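Local coordinates for protein OBCA, Oxalate Biosynthetic Component A (Burkholderia glumae, PDB 4NNC) that is built around a TIM barrel of the beta-keto acid cleavage enzyme family and binds a cobalt ion and one end of the long ligand 2KQ in that barrel, at residues Thr4-Thr9 with Asp468-Gly473; Glu346-Asn351 with Leu374-Ala379. One frame throughout, in Å; residues are numbered along the deposited sequence.

Interaction 1. Residues Thr4-Thr9 with Asp468-Gly473. With 2KQ ((3S)-3-[2-[3-[[(2R)-4-[[[(2R,3S,4R,5R)-5-(6-aminopurin-9-yl)-4-oxidanyl-3-phosphonooxy-oxolan-2-yl]methoxy-oxidanyl-phosphoryl]oxy-oxidanyl-phosphoryl]oxy-3,3-dimethyl-2-oxidanyl-butanoyl]amino]propanoylamino]ethylsulfanyl]-3-oxidanyl-butanoic acid), chain D.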
loop_
_atom_site.group_PDB
_atom_site.type_symbol
_atom_site.label_atom_id
_atom_site.label_comp_id
_atom_site.label_asym_id
_atom_site.label_seq_id
_atom_site.Cartn_x
_atom_site.Cartn_y
_atom_site.Cartn_z
ATOM N N THR A 4 -1.454 8.562 27.608
ATOM C CA THR A 4 -1.029 8.095 26.288
ATOM C C THR A 4 -2.157 8.181 25.255
ATOM O O THR A 4 -3.044 7.315 25.215
ATOM C CB THR A 4 -0.491 6.646 26.328
ATOM O OG1 THR A 4 0.711 6.603 27.098
ATOM C CG2 THR A 4 -0.170 6.163 24.933
ATOM N N SER A 5 -2.114 9.230 24.429
ATOM C CA SER A 5 -3.052 9.395 23.318
ATOM C C SER A 5 -2.376 9.387 21.938
ATOM O O SER A 5 -1.492 10.202 21.664
ATOM C CB SER A 5 -3.871 10.674 23.495
ATOM O OG SER A 5 -4.889 10.479 24.457
ATOM N N LEU A 6 -2.815 8.467 21.079
ATOM C CA LEU A 6 -2.308 8.334 19.713
ATOM C C LEU A 6 -3.418 8.700 18.730
ATOM O O LEU A 6 -4.604 8.553 19.044
ATOM C CB LEU A 6 -1.884 6.885 19.434
ATOM C CG LEU A 6 -0.612 6.202 19.965
ATOM C CD1 LEU A 6 0.606 6.571 19.136
ATOM C CD2 LEU A 6 -0.361 6.454 21.434
ATOM N N TYR A 7 -3.044 9.175 17.542
ATOM C CA TYR A 7 -4.016 9.302 16.455
ATOM C C TYR A 7 -3.615 8.400 15.292
ATOM O O TYR A 7 -2.434 8.241 15.005
ATOM C CB TYR A 7 -4.192 10.758 16.001
ATOM C CG TYR A 7 -2.975 11.396 15.356
ATOM C CD1 TYR A 7 -2.841 11.438 13.970
ATOM C CD2 TYR A 7 -1.977 11.984 16.132
ATOM C CE1 TYR A 7 -1.734 12.030 13.374
ATOM C CE2 TYR A 7 -0.870 12.576 15.547
ATOM C CZ TYR A 7 -0.754 12.598 14.166
ATOM O OH TYR A 7 0.352 13.180 13.575
ATOM N N ILE A 8 -4.595 7.784 14.638
ATOM C CA ILE A 8 -4.305 6.886 13.532
ATOM C C ILE A 8 -4.494 7.599 12.185
ATOM O O ILE A 8 -5.497 8.288 11.961
ATOM C CB ILE A 8 -5.198 5.638 13.584
ATOM C CG1 ILE A 8 -4.858 4.787 14.808
ATOM C CG2 ILE A 8 -5.057 4.816 12.308
ATOM C CD1 ILE A 8 -5.986 3.869 15.238
ATOM N N THR A 9 -3.518 7.438 11.295
ATOM C CA THR A 9 -3.660 7.911 9.922
ATOM C C THR A 9 -3.999 6.720 9.038
ATOM O O THR A 9 -3.382 5.657 9.156
ATOM C CB THR A 9 -2.377 8.600 9.418
ATOM O OG1 THR A 9 -2.245 9.872 10.067
ATOM C CG2 THR A 9 -2.421 8.807 7.898
ATOM N N ASP A 468 3.401 9.966 18.481
ATOM C CA ASP A 468 2.058 10.522 18.670
ATOM C C ASP A 468 0.988 9.847 17.816
ATOM O O ASP A 468 -0.204 10.099 17.989
ATOM C CB ASP A 468 2.061 12.015 18.354
ATOM C CG ASP A 468 3.050 12.772 19.190
ATOM O OD1 ASP A 468 2.685 13.128 20.322
ATOM O OD2 ASP A 468 4.190 13.003 18.729
ATOM N N GLY A 469 1.405 8.994 16.890
ATOM C CA GLY A 469 0.455 8.434 15.940
ATOM C C GLY A 469 1.024 7.320 15.087
ATOM O O GLY A 469 2.251 7.153 14.961
ATOM N N ILE A 470 0.116 6.544 14.510
ATOM C CA ILE A 470 0.475 5.394 13.700
ATOM C C ILE A 470 -0.319 5.442 12.390
ATOM O O ILE A 470 -1.500 5.825 12.365
ATOM C CB ILE A 470 0.169 4.079 14.455
ATOM C CG1 ILE A 470 1.050 3.955 15.701
ATOM C CG2 ILE A 470 0.372 2.862 13.561
ATOM C CD1 ILE A 470 0.722 2.712 16.550
ATOM N N ARG A 471 0.341 5.066 11.302
ATOM C CA ARG A 471 -0.283 5.062 9.996
ATOM C C ARG A 471 -0.349 3.636 9.450
ATOM O O ARG A 471 0.617 2.859 9.548
ATOM C CB ARG A 471 0.492 5.972 9.041
ATOM C CG ARG A 471 0.372 5.551 7.588
ATOM C CD ARG A 471 0.899 6.610 6.641
ATOM N NE ARG A 471 1.342 6.005 5.390
ATOM C CZ ARG A 471 1.683 6.700 4.316
ATOM N NH1 ARG A 471 1.614 8.023 4.333
ATOM N NH2 ARG A 471 2.082 6.072 3.222
ATOM N N VAL A 472 -1.509 3.283 8.906
ATOM C CA VAL A 472 -1.697 1.985 8.267
ATOM C C VAL A 472 -2.451 2.256 6.983
ATOM O O VAL A 472 -2.874 3.405 6.748
ATOM C CB VAL A 472 -2.492 1.011 9.169
ATOM C CG1 VAL A 472 -1.661 0.595 10.369
ATOM C CG2 VAL A 472 -3.790 1.674 9.638
ATOM N N GLY A 473 -2.625 1.223 6.161
ATOM C CA GLY A 473 -3.321 1.358 4.895
ATOM C C GLY A 473 -2.702 0.589 3.739
ATOM O O GLY A 473 -1.510 0.241 3.771
HETATM C C01 2KQ D . 3.739 -2.404 -2.676
HETATM C C02 2KQ D . 3.344 -2.782 -1.240
HETATM C C03 2KQ D . 2.193 -1.791 -0.709
HETATM C C04 2KQ D . 2.857 -4.236 -1.247
HETATM O O05 2KQ D . 2.511 -4.591 0.072
HETATM P P06 2KQ D . 2.560 -6.114 0.541
HETATM O O07 2KQ D . 1.630 -6.282 1.729
HETATM O O08 2KQ D . 2.095 -7.036 -0.574
HETATM O O09 2KQ D . 4.051 -6.447 0.986
HETATM P P10 2KQ D . 5.249 -7.008 0.077
HETATM O O11 2KQ D . 6.556 -6.859 0.806
HETATM O O12 2KQ D . 5.326 -6.204 -1.199
HETATM O O13 2KQ D . 5.000 -8.555 -0.274
HETATM C C14 2KQ D . 5.893 -9.233 -1.173
HETATM C C15 2KQ D . 5.712 -10.688 -1.075
HETATM O O16 2KQ D . 5.702 -11.136 0.341
HETATM C C17 2KQ D . 4.408 -11.690 0.617
HETATM N N18 2KQ D . 4.001 -11.230 1.900
HETATM C C19 2KQ D . 3.486 -10.027 2.213
HETATM N N20 2KQ D . 3.250 -9.977 3.543
HETATM C C21 2KQ D . 3.622 -11.163 4.094
HETATM C C22 2KQ D . 3.613 -11.694 5.399
HETATM N N23 2KQ D . 3.127 -10.906 6.524
HETATM N N24 2KQ D . 4.069 -12.945 5.593
HETATM C C25 2KQ D . 4.537 -13.678 4.552
HETATM N N26 2KQ D . 4.550 -13.208 3.296
HETATM C C27 2KQ D . 4.098 -11.950 3.053
HETATM C C28 2KQ D . 3.515 -11.274 -0.478
HETATM O O29 2KQ D . 2.530 -12.269 -0.760
HETATM C C30 2KQ D . 4.403 -11.134 -1.643
HETATM O O31 2KQ D . 4.554 -12.415 -2.292
HETATM P P32 2KQ D . 5.600 -12.589 -3.543
HETATM O O33 2KQ D . 7.052 -12.396 -3.080
HETATM O O34 2KQ D . 5.443 -13.962 -4.167
HETATM O O35 2KQ D . 5.275 -11.545 -4.578
HETATM C C36 2KQ D . 4.624 -2.766 -0.341
HETATM O O37 2KQ D . 5.522 -3.660 -0.851
HETATM C C38 2KQ D . 5.328 -1.404 -0.226
HETATM O O39 2KQ D . 5.968 -0.908 -1.148
HETATM N N40 2KQ D . 5.269 -0.706 1.050
HETATM C C41 2KQ D . 5.964 0.535 1.140
HETATM C C42 2KQ D . 5.032 1.702 0.833
HETATM C C43 2KQ D . 5.707 3.088 0.936
HETATM O O44 2KQ D . 6.762 3.337 0.348
HETATM N N45 2KQ D . 5.083 4.083 1.764
HETATM C C46 2KQ D . 5.729 5.359 1.848
HETATM C C47 2KQ D . 4.754 6.463 1.504
HETATM S S48 2KQ D . 5.399 8.073 1.932
HETATM C C49 2KQ D . 4.110 9.288 1.746
HETATM C C50 2KQ D . 3.758 9.684 3.081
HETATM O O51 2KQ D . 2.957 8.725 1.152
HETATM C C52 2KQ D . 4.644 10.569 1.033
HETATM C C53 2KQ D . 3.772 11.252 0.025
HETATM O O54 2KQ D . 2.635 10.788 -0.286
HETATM O O55 2KQ D . 4.196 12.312 -0.507
HETATM O O HOH W 1 -1.247 12.099 19.583
#
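The Y7 ring rises from the sheet but leans over the neighbouring strand, with G469 CA over one face, offset toward the rim. Y7 CG sits in the crowded position between backbone N and carbonyl carbon (chi1 66°), which brings Y7 CD2 to 3.2 Å from D468 O. That carbonyl oxygen already has two donors: Y7 N at 3.0 Å and a water that also donates to S5 O. Each strand then takes its turn as donor. I470 N bonds to Y7 O, T9 N reaches I470 O at 2.8 Å, and V472 N meets T9 O at 3.0 Å, a regular parallel pairing. It is here that the TIM barrel closes, the strand at the start of the chain lying beside the eighth, 469-472. I8 and I470 point outward, onto helix 495-507, while T9 and R471 face the barrel interior. There R471 starts beside T9, CB to CB 3.9 Å, then runs extended from CG to NE, away from the first strand. Its guanidinium meets 2KQ O51 at the edge and in plane, through a weak NH2 bond of 3.5 Å; a salt bridge from NE to D476 is its stronger anchor.

Interaction 2. Residues Glu346-Asn351 with Leu374-Ala379. With 2KQ ((3S)-3-[2-[3-[[(2R)-4-[[[(2R,3S,4R,5R)-5-(6-aminopurin-9-yl)-4-oxidanyl-3-phosphonooxy-oxolan-2-yl]methoxy-oxidanyl-phosphoryl]oxy-oxidanyl-phosphoryl]oxy-3,3-dimethyl-2-oxidanyl-butanoyl]amino]propanoylamino]ethylsulfanyl]-3-oxidanyl-butanoic acid), chain D.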
loop_
_atom_site.group_PDB
_atom_site.type_symbol
_atom_site.label_atom_id
_atom_site.label_comp_id
_atom_site.label_asym_id
_atom_site.label_seq_id
_atom_site.Cartn_x
_atom_site.Cartn_y
_atom_site.Cartn_z
ATOM N N GLU A 346 2.783 17.975 6.288
ATOM C CA GLU A 346 3.271 16.811 7.002
ATOM C C GLU A 346 4.649 16.499 6.435
ATOM O O GLU A 346 4.758 16.072 5.266
ATOM C CB GLU A 346 2.365 15.596 6.797
ATOM C CG GLU A 346 2.927 14.349 7.471
ATOM C CD GLU A 346 1.977 13.167 7.421
ATOM O OE1 GLU A 346 1.751 12.645 6.308
ATOM O OE2 GLU A 346 1.463 12.760 8.497
ATOM N N VAL A 347 5.691 16.718 7.240
ATOM C CA VAL A 347 7.052 16.427 6.806
ATOM C C VAL A 347 7.214 14.908 6.648
ATOM O O VAL A 347 7.115 14.169 7.629
ATOM C CB VAL A 347 8.118 16.998 7.794
ATOM C CG1 VAL A 347 9.531 16.668 7.317
ATOM C CG2 VAL A 347 7.965 18.506 7.934
ATOM N N GLU A 348 7.439 14.438 5.418
ATOM C CA GLU A 348 7.676 13.009 5.196
ATOM C C GLU A 348 9.162 12.696 5.382
ATOM O O GLU A 348 10.012 13.056 4.560
ATOM C CB GLU A 348 7.190 12.561 3.815
ATOM C CG GLU A 348 5.777 13.055 3.448
ATOM C CD GLU A 348 4.693 12.583 4.431
ATOM O OE1 GLU A 348 4.873 11.529 5.095
ATOM O OE2 GLU A 348 3.652 13.268 4.545
ATOM N N VAL A 349 9.482 12.047 6.489
ATOM C CA VAL A 349 10.874 11.798 6.800
ATOM C C VAL A 349 11.280 10.512 6.105
ATOM O O VAL A 349 11.154 9.418 6.665
ATOM C CB VAL A 349 11.109 11.717 8.326
ATOM C CG1 VAL A 349 12.592 11.723 8.622
ATOM C CG2 VAL A 349 10.414 12.886 9.018
ATOM N N PHE A 350 11.741 10.646 4.865
ATOM C CA PHE A 350 12.144 9.484 4.088
ATOM C C PHE A 350 13.576 9.130 4.433
ATOM O O PHE A 350 13.971 7.969 4.339
ATOM C CB PHE A 350 12.091 9.770 2.586
ATOM C CG PHE A 350 10.714 9.707 1.974
ATOM C CD1 PHE A 350 9.985 10.872 1.769
ATOM C CD2 PHE A 350 10.181 8.501 1.534
ATOM C CE1 PHE A 350 8.738 10.842 1.172
ATOM C CE2 PHE A 350 8.917 8.456 0.939
ATOM C CZ PHE A 350 8.195 9.632 0.753
ATOM N N ASN A 351 14.364 10.128 4.826
ATOM C CA ASN A 351 15.812 9.932 4.897
ATOM C C ASN A 351 16.522 10.911 5.813
ATOM O O ASN A 351 15.905 11.842 6.334
ATOM C CB ASN A 351 16.421 9.945 3.472
ATOM C CG ASN A 351 16.025 11.190 2.653
ATOM O OD1 ASN A 351 16.087 12.331 3.143
ATOM N ND2 ASN A 351 15.622 10.971 1.396
ATOM N N LEU A 374 4.207 18.696 12.034
ATOM C CA LEU A 374 3.863 17.289 11.836
ATOM C C LEU A 374 4.939 16.508 11.071
ATOM O O LEU A 374 5.487 16.992 10.068
ATOM C CB LEU A 374 2.524 17.169 11.096
ATOM C CG LEU A 374 1.315 17.938 11.634
ATOM C CD1 LEU A 374 0.074 17.643 10.778
ATOM C CD2 LEU A 374 1.047 17.609 13.108
ATOM N N PHE A 375 5.221 15.289 11.527
ATOM C CA PHE A 375 6.257 14.472 10.900
ATOM C C PHE A 375 5.734 13.057 10.722
ATOM O O PHE A 375 4.977 12.552 11.563
ATOM C CB PHE A 375 7.534 14.423 11.762
ATOM C CG PHE A 375 8.214 15.756 11.932
ATOM C CD1 PHE A 375 9.222 16.153 11.054
ATOM C CD2 PHE A 375 7.855 16.617 12.973
ATOM C CE1 PHE A 375 9.863 17.399 11.198
ATOM C CE2 PHE A 375 8.498 17.858 13.128
ATOM C CZ PHE A 375 9.493 18.244 12.234
ATOM N N MET A 376 6.133 12.415 9.631
ATOM C CA MET A 376 5.808 11.007 9.422
ATOM C C MET A 376 7.104 10.286 9.157
ATOM O O MET A 376 7.780 10.602 8.182
ATOM C CB MET A 376 4.868 10.837 8.223
ATOM C CG MET A 376 4.559 9.374 7.849
ATOM S SD MET A 376 3.635 8.486 9.143
ATOM C CE MET A 376 2.070 9.356 9.055
ATOM N N LEU A 377 7.466 9.337 10.018
ATOM C CA LEU A 377 8.692 8.566 9.816
ATOM C C LEU A 377 8.434 7.472 8.784
ATOM O O LEU A 377 7.676 6.536 9.041
ATOM C CB LEU A 377 9.180 7.935 11.133
ATOM C CG LEU A 377 9.476 8.875 12.304
ATOM C CD1 LEU A 377 9.877 8.093 13.563
ATOM C CD2 LEU A 377 10.569 9.865 11.936
ATOM N N VAL A 378 9.050 7.585 7.611
ATOM C CA VAL A 378 8.877 6.565 6.587
ATOM C C VAL A 378 9.882 5.454 6.849
ATOM O O VAL A 378 10.845 5.276 6.103
ATOM C CB VAL A 378 9.049 7.145 5.167
ATOM C CG1 VAL A 378 8.658 6.115 4.105
ATOM C CG2 VAL A 378 8.222 8.437 5.019
ATOM N N ALA A 379 9.654 4.713 7.928
ATOM C CA ALA A 379 10.601 3.702 8.375
ATOM C C ALA A 379 10.520 2.448 7.510
ATOM O O ALA A 379 9.447 2.123 6.991
ATOM C CB ALA A 379 10.348 3.360 9.833
HETATM C C01 2KQ D . 3.739 -2.404 -2.676
HETATM C C02 2KQ D . 3.344 -2.782 -1.240
HETATM C C03 2KQ D . 2.193 -1.791 -0.709
HETATM C C04 2KQ D . 2.857 -4.236 -1.247
HETATM O O05 2KQ D . 2.511 -4.591 0.072
HETATM P P06 2KQ D . 2.560 -6.114 0.541
HETATM O O07 2KQ D . 1.630 -6.282 1.729
HETATM O O08 2KQ D . 2.095 -7.036 -0.574
HETATM O O09 2KQ D . 4.051 -6.447 0.986
HETATM P P10 2KQ D . 5.249 -7.008 0.077
HETATM O O11 2KQ D . 6.556 -6.859 0.806
HETATM O O12 2KQ D . 5.326 -6.204 -1.199
HETATM O O13 2KQ D . 5.000 -8.555 -0.274
HETATM C C14 2KQ D . 5.893 -9.233 -1.173
HETATM C C15 2KQ D . 5.712 -10.688 -1.075
HETATM O O16 2KQ D . 5.702 -11.136 0.341
HETATM C C17 2KQ D . 4.408 -11.690 0.617
HETATM N N18 2KQ D . 4.001 -11.230 1.900
HETATM C C19 2KQ D . 3.486 -10.027 2.213
HETATM N N20 2KQ D . 3.250 -9.977 3.543
HETATM C C21 2KQ D . 3.622 -11.163 4.094
HETATM C C22 2KQ D . 3.613 -11.694 5.399
HETATM N N23 2KQ D . 3.127 -10.906 6.524
HETATM N N24 2KQ D . 4.069 -12.945 5.593
HETATM C C25 2KQ D . 4.537 -13.678 4.552
HETATM N N26 2KQ D . 4.550 -13.208 3.296
HETATM C C27 2KQ D . 4.098 -11.950 3.053
HETATM C C28 2KQ D . 3.515 -11.274 -0.478
HETATM O O29 2KQ D . 2.530 -12.269 -0.760
HETATM C C30 2KQ D . 4.403 -11.134 -1.643
HETATM O O31 2KQ D . 4.554 -12.415 -2.292
HETATM P P32 2KQ D . 5.600 -12.589 -3.543
HETATM O O33 2KQ D . 7.052 -12.396 -3.080
HETATM O O34 2KQ D . 5.443 -13.962 -4.167
HETATM O O35 2KQ D . 5.275 -11.545 -4.578
HETATM C C36 2KQ D . 4.624 -2.766 -0.341
HETATM O O37 2KQ D . 5.522 -3.660 -0.851
HETATM C C38 2KQ D . 5.328 -1.404 -0.226
HETATM O O39 2KQ D . 5.968 -0.908 -1.148
HETATM N N40 2KQ D . 5.269 -0.706 1.050
HETATM C C41 2KQ D . 5.964 0.535 1.140
HETATM C C42 2KQ D . 5.032 1.702 0.833
HETATM C C43 2KQ D . 5.707 3.088 0.936
HETATM O O44 2KQ D . 6.762 3.337 0.348
HETATM N N45 2KQ D . 5.083 4.083 1.764
HETATM C C46 2KQ D . 5.729 5.359 1.848
HETATM C C47 2KQ D . 4.754 6.463 1.504
HETATM S S48 2KQ D . 5.399 8.073 1.932
HETATM C C49 2KQ D . 4.110 9.288 1.746
HETATM C C50 2KQ D . 3.758 9.684 3.081
HETATM O O51 2KQ D . 2.957 8.725 1.152
HETATM C C52 2KQ D . 4.644 10.569 1.033
HETATM C C53 2KQ D . 3.772 11.252 0.025
HETATM O O54 2KQ D . 2.635 10.788 -0.286
HETATM O O55 2KQ D . 4.196 12.312 -0.507
HETATM O O HOH W 2 2.148 13.162 11.284
#
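Two adjacent parallel strands of the TIM barrel meet here, V347 beside F375 and E348 beside M376, with helices 352-359 and 363-368 between them in a beta-alpha-beta crossover. Backbone bonds alternate across the pair: V347 N to L374 O, M376 N to V347 O, V349 N to M376 O, and V378 N to V349 O at 2.9 Å, the last donor standing above the carbonyl plane. On the outer face V347 and F375 lie side by side, CB to CD1 3.5 Å, while V349 CG2 comes to the ring's edge near its plane; helix 416-440 covers F375 and L377. Inside, M376 leaves with CG anti to its N (chi1 175°) and then bends twice, so that CE comes within 3.5 Å of E346 OE2. E348 bends at chi2 (-59°) toward M376, its OE1 3.2 Å from M376 CB. A water donates to both E346 OE2 and F375 O, and E346 OE1 is held by N275. Farther along, V378 CG2 makes a CH-pi contact over the F350 ring, 4.1 Å from the centroid and 13° off the normal. F350 CZ then reaches 2KQ S48 at 3.4 Å. The outer face therefore holds the pair together by apolar packing under helix 416-440, while the inner one turns two acids and the thioether of M376 toward the interior, a more polar lining beside the sulfur-bearing end of 2KQ.

Overall arrangement
Interactions 1 and 2 belong to one barrel sheet, their centres about 13 Å apart. Strand 444-449 lies between 373-378 and 469-472 on one way round; strands 222-229, 273-276 and 308-311 fill the other way, from 5-10 to 344-349. Along the chain, interaction 2 is nested within the long loop that interaction 1 closes, so a local crossover sits inside a barrel joined from its two ends. Their side chains meet in the interior, where R471 CB packs 3.7 Å from M376 CE. Both contacts also touch 2KQ, and oxalate lies near R471 and F350, so strands distant in sequence together line the ligand site.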